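4-hydroxythreonine-4-phosphate dehydrogenase (Legionella pneumophila subsp. pneumophila, PDB 6XMY) probably catalyses the NAD(P)-dependent oxidation of 4-(phosphooxy)-L-threonine, a step in pyridoxine 5'-phosphate biosynthesis, with the help of a divalent metal ion. Local coordinates at residues S296-T301 with P313-A318; A20-D25 with E304-N309; I14-P19 with V37-D42; M153-S158 with V274-G279. All coordinates share one frame; numbering follows the deposited sequence. Where two conformers were deposited one is given.

Contact 1 of 4, residues S296-T301 with P313-A318. With NAD (nicotinamide-adenine-dinucleotide), chain B.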
loop_
_atom_site.group_PDB
_atom_site.type_symbol
_atom_site.label_atom_id
_atom_site.label_comp_id
_atom_site.label_asym_id
_atom_site.label_seq_id
_atom_site.Cartn_x
_atom_site.Cartn_y
_atom_site.Cartn_z
ATOM N N SER A 296 2.909 -0.251 2.230
ATOM C CA SER A 296 1.834 0.078 3.148
ATOM C C SER A 296 1.371 -1.176 3.867
ATOM O O SER A 296 1.483 -2.297 3.349
ATOM C CB SER A 296 0.669 0.693 2.378
ATOM O OG SER A 296 -0.387 1.049 3.250
ATOM N N VAL A 297 0.792 -0.959 5.053
ATOM C CA VAL A 297 0.003 -2.007 5.678
ATOM C C VAL A 297 -1.167 -2.364 4.773
ATOM O O VAL A 297 -1.578 -1.589 3.902
ATOM C CB VAL A 297 -0.508 -1.572 7.058
ATOM C CG1 VAL A 297 0.650 -1.395 8.023
ATOM C CG2 VAL A 297 -1.363 -0.310 6.941
ATOM N N ASP A 298 -1.716 -3.561 4.992
ATOM C CA ASP A 298 -2.871 -4.051 4.245
ATOM C C ASP A 298 -4.158 -3.944 5.052
ATOM O O ASP A 298 -5.097 -4.720 4.842
ATOM C CB ASP A 298 -2.655 -5.489 3.775
ATOM C CG ASP A 298 -2.799 -6.489 4.896
ATOM O OD1 ASP A 298 -2.599 -6.111 6.068
ATOM O OD2 ASP A 298 -3.145 -7.657 4.608
ATOM N N HIS A 299 -4.221 -3.000 5.982
ATOM C CA HIS A 299 -5.364 -2.876 6.866
ATOM C C HIS A 299 -5.593 -1.405 7.157
ATOM O O HIS A 299 -4.785 -0.543 6.800
ATOM C CB HIS A 299 -5.157 -3.667 8.159
ATOM C CG HIS A 299 -3.966 -3.223 8.950
ATOM N ND1 HIS A 299 -3.936 -2.028 9.638
ATOM C CD2 HIS A 299 -2.766 -3.816 9.171
ATOM C CE1 HIS A 299 -2.769 -1.900 10.244
ATOM N NE2 HIS A 299 -2.039 -2.970 9.978
ATOM N N GLY A 300 -6.695 -1.131 7.837
ATOM C CA GLY A 300 -7.112 0.215 8.144
ATOM C C GLY A 300 -6.736 0.658 9.540
ATOM O O GLY A 300 -5.864 0.077 10.201
ATOM N N THR A 301 -7.437 1.698 10.002
ATOM C CA THR A 301 -7.066 2.429 11.201
ATOM C C THR A 301 -7.407 1.695 12.486
ATOM O O THR A 301 -6.852 2.034 13.531
ATOM C CB THR A 301 -7.730 3.811 11.192
ATOM O OG1 THR A 301 -9.120 3.688 10.846
ATOM C CG2 THR A 301 -7.057 4.706 10.179
ATOM N N PRO A 313 1.145 -6.356 14.584
ATOM C CA PRO A 313 2.064 -5.548 13.769
ATOM C C PRO A 313 2.646 -6.273 12.567
ATOM O O PRO A 313 3.569 -5.743 11.945
ATOM C CB PRO A 313 3.182 -5.224 14.771
ATOM C CG PRO A 313 3.268 -6.499 15.580
ATOM C CD PRO A 313 1.820 -6.938 15.757
ATOM N N GLY A 314 2.128 -7.453 12.218
ATOM C CA GLY A 314 2.750 -8.255 11.176
ATOM C C GLY A 314 2.775 -7.583 9.819
ATOM O O GLY A 314 3.786 -7.644 9.109
ATOM N N SER A 315 1.671 -6.935 9.434
ATOM C CA SER A 315 1.642 -6.261 8.138
ATOM C C SER A 315 2.614 -5.086 8.098
ATOM O O SER A 315 3.345 -4.912 7.116
ATOM C CB SER A 315 0.229 -5.796 7.796
ATOM O OG SER A 315 0.226 -5.152 6.536
ATOM N N MET A 316 2.649 -4.268 9.153
ATOM C CA MET A 316 3.613 -3.169 9.198
ATOM C C MET A 316 5.040 -3.692 9.082
ATOM O O MET A 316 5.853 -3.158 8.312
ATOM C CB MET A 316 3.429 -2.361 10.480
ATOM C CG MET A 316 4.513 -1.292 10.665
ATOM S SD MET A 316 4.595 -0.039 9.354
ATOM C CE MET A 316 3.284 1.058 9.889
ATOM N N LEU A 317 5.366 -4.748 9.837
ATOM C CA LEU A 317 6.725 -5.282 9.790
ATOM C C LEU A 317 7.059 -5.793 8.399
ATOM O O LEU A 317 8.160 -5.552 7.887
ATOM C CB LEU A 317 6.904 -6.383 10.837
ATOM C CG LEU A 317 6.992 -5.920 12.290
ATOM C CD1 LEU A 317 6.775 -7.104 13.241
ATOM C CD2 LEU A 317 8.341 -5.266 12.552
ATOM N N ALA A 318 6.116 -6.497 7.767
ATOM C CA ALA A 318 6.314 -6.956 6.398
ATOM C C ALA A 318 6.469 -5.788 5.429
ATOM O O ALA A 318 7.287 -5.849 4.499
ATOM C CB ALA A 318 5.154 -7.859 5.978
HETATM P PA NAD B . -9.771 -1.913 9.178
HETATM O O1A NAD B . -9.649 -0.672 10.040
HETATM O O2A NAD B . -8.676 -2.870 8.758
HETATM O O5B NAD B . -10.805 -2.841 10.196
HETATM C C5B NAD B . -11.112 -4.089 9.621
HETATM C C4B NAD B . -11.031 -5.191 10.693
HETATM O O4B NAD B . -9.645 -5.581 10.841
HETATM C C3B NAD B . -11.512 -4.619 12.055
HETATM O O3B NAD B . -12.189 -5.687 12.694
HETATM C C2B NAD B . -10.169 -4.230 12.742
HETATM O O2B NAD B . -10.222 -4.316 14.136
HETATM C C1B NAD B . -9.238 -5.359 12.197
HETATM N N9A NAD B . -7.845 -4.940 12.074
HETATM C C8A NAD B . -7.263 -3.995 11.210
HETATM N N7A NAD B . -5.954 -3.902 11.370
HETATM C C5A NAD B . -5.645 -4.825 12.360
HETATM C C6A NAD B . -4.432 -5.196 12.975
HETATM N N6A NAD B . -3.267 -4.615 12.584
HETATM N N1A NAD B . -4.421 -6.153 13.950
HETATM C C2A NAD B . -5.622 -6.710 14.292
HETATM N N3A NAD B . -6.852 -6.460 13.804
HETATM C C4A NAD B . -6.819 -5.494 12.822
HETATM O O3 NAD B . -10.519 -1.378 7.843
HETATM P PN NAD B . -11.995 -0.828 7.674
HETATM O O1N NAD B . -12.584 -1.215 6.340
HETATM O O2N NAD B . -12.689 -0.802 8.995
HETATM O O5D NAD B . -11.739 0.901 7.364
HETATM C C5D NAD B . -11.260 1.632 8.444
HETATM C C4D NAD B . -10.570 2.872 7.873
HETATM O O4D NAD B . -9.256 2.467 7.410
HETATM C C3D NAD B . -11.339 3.399 6.613
HETATM O O3D NAD B . -11.213 4.792 6.643
HETATM C C2D NAD B . -10.532 2.798 5.440
HETATM O O2D NAD B . -10.534 3.566 4.269
HETATM C C1D NAD B . -9.120 2.937 6.075
HETATM N N1N NAD B . -8.117 2.039 5.408
HETATM C C2N NAD B . -6.895 2.603 5.155
HETATM C C3N NAD B . -5.888 1.852 4.543
HETATM C C7N NAD B . -4.603 2.558 4.330
HETATM O O7N NAD B . -4.440 3.715 4.723
HETATM N N7N NAD B . -3.603 1.846 3.699
HETATM C C4N NAD B . -6.130 0.512 4.186
HETATM C C5N NAD B . -7.391 -0.040 4.472
HETATM C C6N NAD B . -8.393 0.742 5.083
HETATM O O HOH W 1 0.352 -4.162 10.998
#
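Ser315 OG, on the first turn of helix 314-328, meets the backbone at Val297 and Asp298. It accepts a hydrogen bond from Asp298 N at 2.9 Å with an N-H...O angle of 152°, and the carbonyl of Ala283 is a further partner. Chi1 of Ser315 is -180°, which swings OG away from its own N to the backbone N-H of Asp298. Beside it lies the tightest apolar packing: Val297 CG1 sits 3.6 Å from Met316 CA. The looser part is the edge of the His299 ring, where a water 2.9 Å from His299 NE2 accepts from Met316 N. His299 ND1 donates in the ring plane to Gly300 O, 2.9 Å away; Val297 CB lies near the rim of one face and NAD N6A, 3.3 Å above the plane, near the rim of the opposite face. Gly300 N then donates to NAD O2A at 2.8 Å. A loop between strand and helix that grips a pyrophosphate through a backbone N-H is part of the NAD site of this PdxA enzyme.

Contact 2 of 4, residues A20-D25 with E304-N309. With NAD (nicotinamide-adenine-dinucleotide), chain B.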
loop_
_atom_site.group_PDB
_atom_site.type_symbol
_atom_site.label_atom_id
_atom_site.label_comp_id
_atom_site.label_asym_id
_atom_site.label_seq_id
_atom_site.Cartn_x
_atom_site.Cartn_y
_atom_site.Cartn_z
ATOM N N ALA A 20 -5.395 9.041 15.590
ATOM C CA ALA A 20 -6.308 8.419 16.542
ATOM C C ALA A 20 -6.398 6.910 16.361
ATOM O O ALA A 20 -6.988 6.236 17.216
ATOM C CB ALA A 20 -7.708 9.028 16.405
ATOM N N GLY A 21 -5.849 6.377 15.274
ATOM C CA GLY A 21 -5.879 4.963 14.983
ATOM C C GLY A 21 -4.612 4.254 15.415
ATOM O O GLY A 21 -3.803 4.776 16.189
ATOM N N ILE A 22 -4.422 3.042 14.881
ATOM C CA ILE A 22 -3.310 2.203 15.323
ATOM C C ILE A 22 -1.990 2.529 14.637
ATOM O O ILE A 22 -0.967 1.924 14.984
ATOM C CB ILE A 22 -3.597 0.690 15.191
ATOM C CG1 ILE A 22 -3.943 0.312 13.742
ATOM C CG2 ILE A 22 -4.660 0.260 16.202
ATOM C CD1 ILE A 22 -3.969 -1.196 13.507
ATOM N N GLY A 23 -1.974 3.447 13.672
ATOM C CA GLY A 23 -0.748 3.819 12.994
ATOM C C GLY A 23 0.383 4.171 13.949
ATOM O O GLY A 23 1.491 3.626 13.851
ATOM N N PRO A 24 0.140 5.102 14.884
ATOM C CA PRO A 24 1.182 5.395 15.885
ATOM C C PRO A 24 1.614 4.160 16.656
ATOM O O PRO A 24 2.821 3.939 16.829
ATOM C CB PRO A 24 0.514 6.452 16.777
ATOM C CG PRO A 24 -0.426 7.164 15.844
ATOM C CD PRO A 24 -0.982 6.062 14.961
ATOM N N ASP A 25 0.652 3.330 17.088
ATOM C CA ASP A 25 0.986 2.107 17.817
ATOM C C ASP A 25 1.924 1.232 16.999
ATOM O O ASP A 25 2.876 0.656 17.538
ATOM C CB ASP A 25 -0.283 1.299 18.127
ATOM C CG ASP A 25 -1.356 2.102 18.841
ATOM O OD1 ASP A 25 -1.605 3.262 18.472
ATOM O OD2 ASP A 25 -2.004 1.543 19.755
ATOM N N GLU A 304 -10.901 1.289 17.269
ATOM C CA GLU A 304 -11.234 0.689 18.553
ATOM C C GLU A 304 -10.054 -0.030 19.195
ATOM O O GLU A 304 -10.111 -0.331 20.392
ATOM C CB GLU A 304 -12.411 -0.278 18.379
ATOM C CG GLU A 304 -12.075 -1.551 17.593
ATOM C CD GLU A 304 -11.813 -1.310 16.107
ATOM O OE1 GLU A 304 -12.224 -0.253 15.575
ATOM O OE2 GLU A 304 -11.191 -2.188 15.470
ATOM N N LEU A 305 -8.993 -0.321 18.435
ATOM C CA LEU A 305 -7.818 -0.973 18.992
ATOM C C LEU A 305 -6.730 0.003 19.404
ATOM O O LEU A 305 -5.760 -0.416 20.048
ATOM C CB LEU A 305 -7.219 -1.969 17.993
ATOM C CG LEU A 305 -8.138 -3.086 17.489
ATOM C CD1 LEU A 305 -7.360 -4.083 16.636
ATOM C CD2 LEU A 305 -8.808 -3.786 18.647
ATOM N N ALA A 306 -6.858 1.276 19.041
ATOM C CA ALA A 306 -5.789 2.230 19.312
ATOM C C ALA A 306 -5.537 2.348 20.813
ATOM O O ALA A 306 -6.472 2.523 21.606
ATOM C CB ALA A 306 -6.136 3.588 18.701
ATOM N N GLY A 307 -4.267 2.227 21.200
ATOM C CA GLY A 307 -3.862 2.312 22.587
ATOM C C GLY A 307 -4.145 1.085 23.424
ATOM O O GLY A 307 -3.970 1.143 24.644
ATOM N N LYS A 308 -4.559 -0.030 22.813
ATOM C CA LYS A 308 -5.040 -1.182 23.575
ATOM C C LYS A 308 -4.090 -2.369 23.584
ATOM O O LYS A 308 -4.391 -3.366 24.246
ATOM C CB LYS A 308 -6.395 -1.663 23.032
ATOM C CG LYS A 308 -7.466 -0.597 22.977
ATOM C CD LYS A 308 -7.890 -0.170 24.359
ATOM C CE LYS A 308 -9.098 0.748 24.284
ATOM N NZ LYS A 308 -9.315 1.469 25.568
ATOM N N ASN A 309 -2.988 -2.317 22.833
ATOM C CA ASN A 309 -2.054 -3.443 22.737
ATOM C C ASN A 309 -2.718 -4.705 22.190
ATOM O O ASN A 309 -2.449 -5.813 22.657
ATOM C CB ASN A 309 -1.356 -3.730 24.067
ATOM C CG ASN A 309 -0.072 -2.964 24.220
ATOM O OD1 ASN A 309 0.673 -2.775 23.255
ATOM N ND2 ASN A 309 0.197 -2.507 25.436
HETATM P PA NAD B . -9.771 -1.913 9.178
HETATM O O1A NAD B . -9.649 -0.672 10.040
HETATM O O2A NAD B . -8.676 -2.870 8.758
HETATM O O5B NAD B . -10.805 -2.841 10.196
HETATM C C5B NAD B . -11.112 -4.089 9.621
HETATM C C4B NAD B . -11.031 -5.191 10.693
HETATM O O4B NAD B . -9.645 -5.581 10.841
HETATM C C3B NAD B . -11.512 -4.619 12.055
HETATM O O3B NAD B . -12.189 -5.687 12.694
HETATM C C2B NAD B . -10.169 -4.230 12.742
HETATM O O2B NAD B . -10.222 -4.316 14.136
HETATM C C1B NAD B . -9.238 -5.359 12.197
HETATM N N9A NAD B . -7.845 -4.940 12.074
HETATM C C8A NAD B . -7.263 -3.995 11.210
HETATM N N7A NAD B . -5.954 -3.902 11.370
HETATM C C5A NAD B . -5.645 -4.825 12.360
HETATM C C6A NAD B . -4.432 -5.196 12.975
HETATM N N6A NAD B . -3.267 -4.615 12.584
HETATM N N1A NAD B . -4.421 -6.153 13.950
HETATM C C2A NAD B . -5.622 -6.710 14.292
HETATM N N3A NAD B . -6.852 -6.460 13.804
HETATM C C4A NAD B . -6.819 -5.494 12.822
HETATM O O3 NAD B . -10.519 -1.378 7.843
HETATM P PN NAD B . -11.995 -0.828 7.674
HETATM O O1N NAD B . -12.584 -1.215 6.340
HETATM O O2N NAD B . -12.689 -0.802 8.995
HETATM O O5D NAD B . -11.739 0.901 7.364
HETATM C C5D NAD B . -11.260 1.632 8.444
HETATM C C4D NAD B . -10.570 2.872 7.873
HETATM O O4D NAD B . -9.256 2.467 7.410
HETATM C C3D NAD B . -11.339 3.399 6.613
HETATM O O3D NAD B . -11.213 4.792 6.643
HETATM C C2D NAD B . -10.532 2.798 5.440
HETATM O O2D NAD B . -10.534 3.566 4.269
HETATM C C1D NAD B . -9.120 2.937 6.075
HETATM N N1N NAD B . -8.117 2.039 5.408
HETATM C C2N NAD B . -6.895 2.603 5.155
HETATM C C3N NAD B . -5.888 1.852 4.543
HETATM C C7N NAD B . -4.603 2.558 4.330
HETATM O O7N NAD B . -4.440 3.715 4.723
HETATM N N7N NAD B . -3.603 1.846 3.699
HETATM C C4N NAD B . -6.130 0.512 4.186
HETATM C C5N NAD B . -7.391 -0.040 4.472
HETATM C C6N NAD B . -8.393 0.742 5.083
HETATM O O HOH W 2 -1.904 -1.051 20.382
#
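Asp25 OD2 is gripped from two sources, Gly307 N donating to it over 2.8 Å at an N-H...O angle of 160° and a water donating to it over 2.7 Å. The amide uses the syn lone pair, on the side of OD1, and OD1 itself makes a salt bridge to Arg49. Chi1 of -53° lays the carboxylate beside the backbone N of Asp25 and turns it to the type II turn Leu305-Lys308, where Gly307 has a positive phi of 77°. The same water accepts from Asn309 N, so the carboxylate holds Gly307 directly and Asn309, just past the turn, through water. Nearer the cofactor the contact becomes apolar: Ile22 CG2 lies against Leu305 CB at 3.8 Å, while its other branch carries CD1 to 3.6 Å from NAD N6A. Ala306 CB packs closely on a backbone carbonyl, 3.2 Å from Ala20 O. At the ribose, Glu304 OE2 accepts from the hydroxyl NAD O2B at 2.7 Å, and Leu305 CD1 borders the adenine. The chemistry implies a division of work: an aspartate probably kept ionised by Arg49 and the amide, consistent with its holding the turn in place, while neighbouring residues line the adenosine end of the NAD pocket.

Contact 3 of 4, residues I14-P19 with V37-D42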
loop_
_atom_site.group_PDB
_atom_site.type_symbol
_atom_site.label_atom_id
_atom_site.label_comp_id
_atom_site.label_asym_id
_atom_site.label_seq_id
_atom_site.Cartn_x
_atom_site.Cartn_y
_atom_site.Cartn_z
ATOM N N ILE A 14 8.595 6.447 7.626
ATOM C CA ILE A 14 7.310 5.824 7.944
ATOM C C ILE A 14 6.313 6.924 8.261
ATOM O O ILE A 14 6.483 7.649 9.249
ATOM C CB ILE A 14 7.414 4.860 9.138
ATOM C CG1 ILE A 14 8.700 4.030 9.091
ATOM C CG2 ILE A 14 6.147 3.979 9.241
ATOM C CD1 ILE A 14 8.864 3.171 7.878
ATOM N N SER A 15 5.274 7.062 7.439
ATOM C CA SER A 15 4.163 7.928 7.827
ATOM C C SER A 15 3.328 7.233 8.890
ATOM O O SER A 15 2.798 6.143 8.654
ATOM C CB SER A 15 3.281 8.266 6.635
ATOM O OG SER A 15 2.038 8.753 7.108
ATOM N N SER A 16 3.206 7.851 10.056
ATOM C CA SER A 16 2.448 7.252 11.146
ATOM C C SER A 16 0.930 7.340 10.967
ATOM O O SER A 16 0.205 6.774 11.787
ATOM C CB SER A 16 2.903 7.825 12.494
ATOM O OG SER A 16 2.619 9.210 12.602
ATOM N N GLY A 17 0.435 8.019 9.928
ATOM C CA GLY A 17 -0.956 7.868 9.527
ATOM C C GLY A 17 -1.946 8.582 10.441
ATOM O O GLY A 17 -1.632 9.580 11.096
ATOM N N GLU A 18 -3.177 8.075 10.444
ATOM C CA GLU A 18 -4.246 8.672 11.238
ATOM C C GLU A 18 -3.893 8.607 12.724
ATOM O O GLU A 18 -3.681 7.509 13.252
ATOM C CB GLU A 18 -5.559 7.940 10.952
ATOM C CG GLU A 18 -6.656 8.199 11.970
ATOM C CD GLU A 18 -6.951 9.665 12.181
ATOM O OE1 GLU A 18 -7.055 10.074 13.355
ATOM O OE2 GLU A 18 -7.078 10.412 11.191
ATOM N N PRO A 19 -3.762 9.744 13.410
ATOM C CA PRO A 19 -3.182 9.709 14.758
ATOM C C PRO A 19 -4.067 9.040 15.788
ATOM O O PRO A 19 -3.539 8.505 16.774
ATOM C CB PRO A 19 -2.960 11.191 15.090
ATOM C CG PRO A 19 -3.911 11.927 14.197
ATOM C CD PRO A 19 -3.990 11.120 12.940
ATOM N N VAL A 37 14.471 2.921 10.386
ATOM C CA VAL A 37 13.252 3.680 10.152
ATOM C C VAL A 37 13.318 5.028 10.849
ATOM O O VAL A 37 13.962 5.193 11.891
ATOM C CB VAL A 37 11.996 2.898 10.594
ATOM C CG1 VAL A 37 11.894 1.590 9.827
ATOM C CG2 VAL A 37 12.014 2.657 12.108
ATOM N N VAL A 38 12.636 5.999 10.248
ATOM C CA VAL A 38 12.400 7.311 10.836
ATOM C C VAL A 38 10.904 7.565 10.729
ATOM O O VAL A 38 10.327 7.395 9.651
ATOM C CB VAL A 38 13.189 8.403 10.088
ATOM C CG1 VAL A 38 12.764 9.800 10.561
ATOM C CG2 VAL A 38 14.705 8.195 10.287
ATOM N N ILE A 39 10.273 7.936 11.843
ATOM C CA ILE A 39 8.820 8.064 11.915
ATOM C C ILE A 39 8.421 9.508 11.674
ATOM O O ILE A 39 8.880 10.405 12.388
ATOM C CB ILE A 39 8.284 7.608 13.282
ATOM C CG1 ILE A 39 8.862 6.244 13.683
ATOM C CG2 ILE A 39 6.763 7.624 13.286
ATOM C CD1 ILE A 39 8.660 5.148 12.650
ATOM N N LEU A 40 7.532 9.733 10.714
ATOM C CA LEU A 40 6.888 11.025 10.525
ATOM C C LEU A 40 5.644 11.069 11.395
ATOM O O LEU A 40 4.719 10.282 11.185
ATOM C CB LEU A 40 6.432 11.182 9.081
ATOM C CG LEU A 40 7.420 11.584 8.020
ATOM C CD1 LEU A 40 6.695 11.473 6.694
ATOM C CD2 LEU A 40 7.945 13.020 8.264
ATOM N N GLY A 41 5.611 11.987 12.352
ATOM C CA GLY A 41 4.447 12.082 13.211
ATOM C C GLY A 41 4.703 13.061 14.329
ATOM O O GLY A 41 5.809 13.583 14.504
ATOM N N ASP A 42 3.647 13.306 15.091
ATOM C CA ASP A 42 3.711 14.222 16.221
ATOM C C ASP A 42 4.452 13.544 17.369
ATOM O O ASP A 42 4.070 12.457 17.811
ATOM C CB ASP A 42 2.283 14.620 16.593
ATOM C CG ASP A 42 2.210 15.558 17.774
ATOM O OD1 ASP A 42 2.744 15.210 18.836
ATOM O OD2 ASP A 42 1.595 16.633 17.643
#
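Ile14 opens the pairing by bonding through both of its backbone polar atoms to the neighbouring strand. Its N donates to Val38 O at 2.8 Å, nearly along the C=O axis, and its O accepts from Leu40 N at 2.8 Å, with the donor tilted 23° from the carbonyl plane. One residue bonded to both neighbours of its partner Ile39, Val38 and Leu40, is the mark of parallel pairing. Its side chain lies on the same face as that of Ile39, and the two cross obliquely, Ile14 CG1 meeting Ile39 CD1 at 3.7 Å; CG1 also lies 3.8 Å from Val37 CB. Cys27 of helix 23-29 touches this face, and Met316 and Val320 of helix 314-328 extend the apolar cover around Ile14.

Ser15 lies on the other face with its partner Leu40, where Leu102 of helix 96-111 touches it. At Ser16 the strand has ended, yet pairing continues through one acceptor: Leu40 O takes Ser16 N at 3.1 Å, in its carbonyl plane, and Ser16 OG at 2.8 Å, the hydroxyl tilted 15° from that plane. A chi1 of 65° folds OG back over the backbone of Ser16 to reach this oxygen, and brings it 3.5 Å from Gly41 CA.

Strand 12-15, helix 23-29 and strand 37-41 together form a beta-alpha-beta unit, whose two parallel strands are the neighbours joined here.

Contact 4 of 4, residues M153-S158 with V274-G279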
loop_
_atom_site.group_PDB
_atom_site.type_symbol
_atom_site.label_atom_id
_atom_site.label_comp_id
_atom_site.label_asym_id
_atom_site.label_seq_id
_atom_site.Cartn_x
_atom_site.Cartn_y
_atom_site.Cartn_z
ATOM N N MET A 153 -2.044 -0.465 -7.609
ATOM C CA MET A 153 -2.081 -1.007 -6.258
ATOM C C MET A 153 -1.952 -2.521 -6.344
ATOM O O MET A 153 -2.757 -3.187 -7.010
ATOM C CB MET A 153 -3.390 -0.651 -5.560
ATOM C CG MET A 153 -3.592 -1.404 -4.247
ATOM S SD MET A 153 -5.197 -1.131 -3.465
ATOM C CE MET A 153 -5.187 0.654 -3.307
ATOM N N MET A 154 -0.944 -3.065 -5.678
ATOM C CA MET A 154 -0.733 -4.505 -5.655
ATOM C C MET A 154 -0.559 -4.936 -4.213
ATOM O O MET A 154 0.301 -4.410 -3.506
ATOM C CB MET A 154 0.482 -4.925 -6.491
ATOM C CG MET A 154 0.670 -6.432 -6.536
ATOM S SD MET A 154 2.095 -6.944 -7.504
ATOM C CE MET A 154 3.436 -6.565 -6.386
ATOM N N LEU A 155 -1.387 -5.860 -3.761
ATOM C CA LEU A 155 -1.158 -6.498 -2.474
ATOM C C LEU A 155 -0.353 -7.774 -2.681
ATOM O O LEU A 155 -0.553 -8.504 -3.663
ATOM C CB LEU A 155 -2.476 -6.768 -1.735
ATOM C CG LEU A 155 -2.950 -5.591 -0.855
ATOM C CD1 LEU A 155 -3.372 -4.383 -1.694
ATOM C CD2 LEU A 155 -4.070 -6.007 0.092
ATOM N N ALA A 156 0.571 -8.031 -1.764
ATOM C CA ALA A 156 1.530 -9.109 -1.940
ATOM C C ALA A 156 1.729 -9.848 -0.631
ATOM O O ALA A 156 1.922 -9.228 0.419
ATOM C CB ALA A 156 2.876 -8.556 -2.427
ATOM N N CYS A 157 1.681 -11.171 -0.708
ATOM C CA CYS A 157 2.036 -12.051 0.394
ATOM C C CYS A 157 2.662 -13.299 -0.216
ATOM O O CYS A 157 2.747 -13.430 -1.439
ATOM C CB CYS A 157 0.812 -12.378 1.258
ATOM S SG CYS A 157 -0.548 -13.175 0.344
ATOM N N SER A 158 3.105 -14.225 0.638
ATOM C CA SER A 158 3.741 -15.431 0.115
ATOM C C SER A 158 2.782 -16.259 -0.739
ATOM O O SER A 158 3.222 -16.959 -1.658
ATOM C CB SER A 158 4.322 -16.273 1.249
ATOM O OG SER A 158 3.290 -16.891 1.986
ATOM N N VAL A 274 -10.013 -12.446 -0.892
ATOM C CA VAL A 274 -9.251 -13.696 -0.880
ATOM C C VAL A 274 -7.839 -13.454 -0.366
ATOM O O VAL A 274 -7.315 -14.223 0.448
ATOM C CB VAL A 274 -9.236 -14.356 -2.275
ATOM C CG1 VAL A 274 -8.112 -15.397 -2.359
ATOM C CG2 VAL A 274 -10.573 -15.015 -2.590
ATOM N N LEU A 275 -7.188 -12.394 -0.850
ATOM C CA LEU A 275 -5.809 -12.151 -0.444
ATOM C C LEU A 275 -5.712 -11.931 1.059
ATOM O O LEU A 275 -4.847 -12.509 1.727
ATOM C CB LEU A 275 -5.205 -10.981 -1.225
ATOM C CG LEU A 275 -3.720 -10.716 -0.927
ATOM C CD1 LEU A 275 -2.965 -10.308 -2.175
ATOM C CD2 LEU A 275 -3.542 -9.677 0.192
ATOM N N LYS A 276 -6.619 -11.122 1.620
ATOM C CA LYS A 276 -6.559 -10.866 3.052
ATOM C C LYS A 276 -6.975 -12.086 3.856
ATOM O O LYS A 276 -6.445 -12.313 4.948
ATOM C CB LYS A 276 -7.384 -9.632 3.415
ATOM C CG LYS A 276 -6.789 -8.345 2.840
ATOM C CD LYS A 276 -7.465 -7.101 3.386
ATOM C CE LYS A 276 -6.976 -5.863 2.682
ATOM N NZ LYS A 276 -7.505 -4.635 3.353
ATOM N N TYR A 277 -7.895 -12.895 3.326
ATOM C CA TYR A 277 -8.235 -14.134 4.012
ATOM C C TYR A 277 -7.010 -15.032 4.124
ATOM O O TYR A 277 -6.761 -15.641 5.174
ATOM C CB TYR A 277 -9.360 -14.840 3.256
ATOM C CG TYR A 277 -9.874 -16.074 3.951
ATOM C CD1 TYR A 277 -10.809 -15.976 4.980
ATOM C CD2 TYR A 277 -9.421 -17.338 3.590
ATOM C CE1 TYR A 277 -11.287 -17.105 5.620
ATOM C CE2 TYR A 277 -9.901 -18.469 4.217
ATOM C CZ TYR A 277 -10.826 -18.348 5.238
ATOM O OH TYR A 277 -11.306 -19.474 5.873
ATOM N N ALA A 278 -6.216 -15.104 3.055
ATOM C CA ALA A 278 -5.028 -15.950 3.049
ATOM C C ALA A 278 -3.878 -15.354 3.858
ATOM O O ALA A 278 -3.132 -16.100 4.504
ATOM C CB ALA A 278 -4.573 -16.197 1.613
ATOM N N GLY A 279 -3.699 -14.032 3.834
ATOM C CA GLY A 279 -2.470 -13.468 4.369
ATOM C C GLY A 279 -2.548 -12.129 5.073
ATOM O O GLY A 279 -1.570 -11.380 5.059
#
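Strand 153-156 and helix 274-279 run nearly in the same direction, their short axes 27° apart and 9.5 Å distant at closest approach, a spacing bridged by side chains from both elements. Leu155, Leu275 and Cys157 carry the contact. Both methyls of Leu275 close on Leu155: CD1 and CD2 each lie 3.6 Å from Leu155 CB, and CD1 also rests 3.4 Å from the carbonyl oxygen of Leu155. With chi1 at -176°, Leu275 CG extends away from its own N and carries this fork to the strand. Cys157, two residues further along the chain, brings SG to the same leucine, 4.2 Å from Leu275 CG, and also borders Gly279. Next along the helix, Lys276 passes its aliphatic chain by Leu155, and its NZ goes on to the carbonyl of Asp298. The contact is hydrophobic, and Val162 of strand 161-164 and Ala283 add to the shell round Leu275. It is helix-on-sheet packing of an alpha/beta fold, set beside the predicted substrate site to which Lys276 belongs.

In the fold
Contacts 1, 3 and 4 are buried, whereas contact 2 is partly buried, its centre about 19 Å from the centre of the chain, against about 9 Å for that of contact 1. Contact 3 is carried by main-chain bonding between strands, contact 4 by leucine and cysteine packing, contact 2 by a carboxylate meeting amide and water, and contact 1 by an amide-hydroxyl bond beside Val297-Met316 packing. Contacts 1 and 2 share NAD and touch through Thr301 O and Ile22 N, 3.0 Å apart, probably a hydrogen bond. Helix 23-29 carries part of contact 2 and links the strands of contact 3; helix 314-328 of contact 1 covers Ile14. Contacts 1 and 4 touch at Asp298; contacts 3 and 4 lie on opposite sides of the chain's centre.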